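PDB 4WUJ: glycoside hydrolase family 15, cellulose signaling associated protein envoy from Hypocrea jecorina, which acts as a blue-light photoreceptor, its LOV domain carrying flavin mononucleotide, in a pathway that integrates light and oxidative stress. Local coordinates for residues C[50-55]-C[68-73]. Numbering follows the deposited sequence.
Sequences APIVYA and PEIMGR
In this LOV domain, a PAS fold, strand 52-55, outermost in the antiparallel sheet of this chain, is joined to the turn that follows helix 67-70 by two backbone hydrogen bonds, both made by I52. I52 N donates to R73 O (2.8 Å, 165° at the hydrogen), tilted from the plane of that carbonyl, while I52 O accepts G72 N (2.9 Å) in its own carbonyl plane. The type II turn I70-R73, closed by R73 N to I70 O, presents both partners; G72 sits in it at positive phi (83°). P51 adds a CA-H...O contact to R73 O and lays CB against G72 O (3.2 Å). On its other side the strand bonds to 39-44, with a classic beta bulge at V53 and Y54 opposite L42. Apolar side chains meet next to these bonds. With CG2 of I52 anti to the backbone N, that methyl meets I70 CD1 (4.0 Å) and M71 SD (4.1 Å), whereas I52 CD1 lies against the carbonyl oxygens of R73 and I70. I70 CD1 also reaches A55 CB; F59 and Y60 of helix 57-63 pack on the same isoleucine. The M71 chain, bent at chi2 (71°) and again at chi3, turns back to the strand and rests CE on V53 O (3.4 Å). Just ahead of the strand, the side chain of A50 lies about 5 Å from the bound flavin mononucleotide, near N74, which binds it.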
# COMPACT_ATOMS: atom_id res chain seq x y z
N ALA C 50 -12.30 -13.18 14.16
CA ALA C 50 -11.42 -12.17 13.58
C ALA C 50 -11.18 -12.32 12.08
O ALA C 50 -10.02 -12.43 11.65
CB ALA C 50 -10.04 -12.19 14.34
N PRO C 51 -12.24 -12.31 11.28
CA PRO C 51 -12.04 -12.58 9.85
C PRO C 51 -11.26 -11.50 9.10
O PRO C 51 -11.32 -10.29 9.39
CB PRO C 51 -13.48 -12.69 9.30
CG PRO C 51 -14.26 -11.74 10.18
CD PRO C 51 -13.62 -11.85 11.56
N ILE C 52 -10.49 -11.94 8.14
CA ILE C 52 -9.89 -11.02 7.17
C ILE C 52 -10.99 -10.33 6.34
O ILE C 52 -11.86 -11.00 5.76
CB ILE C 52 -8.95 -11.74 6.21
CG1 ILE C 52 -7.76 -12.30 6.95
CG2 ILE C 52 -8.44 -10.79 5.09
CD1 ILE C 52 -7.09 -13.41 6.16
N VAL C 53 -10.98 -8.99 6.33
CA VAL C 53 -11.90 -8.23 5.50
C VAL C 53 -11.18 -7.54 4.35
O VAL C 53 -11.82 -7.02 3.43
CB VAL C 53 -12.71 -7.21 6.32
CG1 VAL C 53 -13.57 -7.93 7.34
CG2 VAL C 53 -11.85 -6.22 7.01
N TYR C 54 -9.84 -7.54 4.40
CA TYR C 54 -8.99 -7.01 3.34
C TYR C 54 -7.59 -7.57 3.45
O TYR C 54 -6.99 -7.55 4.55
CB TYR C 54 -8.91 -5.47 3.46
CG TYR C 54 -7.98 -4.85 2.46
CD1 TYR C 54 -6.61 -4.68 2.74
CD2 TYR C 54 -8.46 -4.43 1.21
CE1 TYR C 54 -5.75 -4.09 1.79
CE2 TYR C 54 -7.61 -3.85 0.27
CZ TYR C 54 -6.26 -3.70 0.55
OH TYR C 54 -5.48 -3.14 -0.43
N ALA C 55 -7.04 -8.03 2.32
CA ALA C 55 -5.62 -8.34 2.20
C ALA C 55 -5.03 -7.60 0.98
O ALA C 55 -5.67 -7.51 -0.10
CB ALA C 55 -5.42 -9.81 2.07
N PRO C 68 -10.40 -15.10 -2.72
CA PRO C 68 -11.56 -15.91 -2.34
C PRO C 68 -11.17 -17.13 -1.51
O PRO C 68 -12.02 -17.72 -0.85
CB PRO C 68 -12.15 -16.36 -3.69
CG PRO C 68 -11.39 -15.54 -4.76
CD PRO C 68 -10.07 -15.26 -4.15
N GLU C 69 -9.91 -17.50 -1.56
CA GLU C 69 -9.36 -18.55 -0.72
C GLU C 69 -9.21 -18.11 0.78
O GLU C 69 -9.34 -18.95 1.67
CB GLU C 69 -7.98 -19.01 -1.27
CG GLU C 69 -7.98 -19.52 -2.73
CD GLU C 69 -6.60 -20.04 -3.23
OE1 GLU C 69 -5.52 -19.53 -2.87
OE2 GLU C 69 -6.60 -21.00 -4.02
N ILE C 70 -8.98 -16.82 1.03
CA ILE C 70 -8.62 -16.35 2.37
C ILE C 70 -9.61 -15.32 3.01
O ILE C 70 -9.71 -15.20 4.23
CB ILE C 70 -7.19 -15.81 2.38
CG1 ILE C 70 -7.04 -14.59 1.48
CG2 ILE C 70 -6.23 -16.91 1.94
CD1 ILE C 70 -7.32 -13.28 2.17
N MET C 71 -10.37 -14.63 2.20
CA MET C 71 -11.31 -13.67 2.75
C MET C 71 -12.33 -14.29 3.70
O MET C 71 -12.88 -15.34 3.43
CB MET C 71 -12.10 -12.99 1.62
CG MET C 71 -12.41 -11.54 1.91
SD MET C 71 -10.97 -10.46 1.84
CE MET C 71 -11.76 -9.22 0.84
N GLY C 72 -12.59 -13.60 4.81
CA GLY C 72 -13.53 -14.07 5.81
C GLY C 72 -12.89 -15.07 6.77
O GLY C 72 -13.51 -15.48 7.72
N ARG C 73 -11.64 -15.45 6.51
CA ARG C 73 -10.97 -16.45 7.32
C ARG C 73 -10.08 -15.79 8.37
O ARG C 73 -9.64 -14.64 8.24
CB ARG C 73 -10.16 -17.41 6.43
CG ARG C 73 -11.02 -18.07 5.35
CD ARG C 73 -10.70 -19.53 5.08
NE ARG C 73 -9.28 -19.80 4.93
CZ ARG C 73 -8.78 -20.94 4.44
NH1 ARG C 73 -9.60 -21.91 4.04
NH2 ARG C 73 -7.46 -21.13 4.34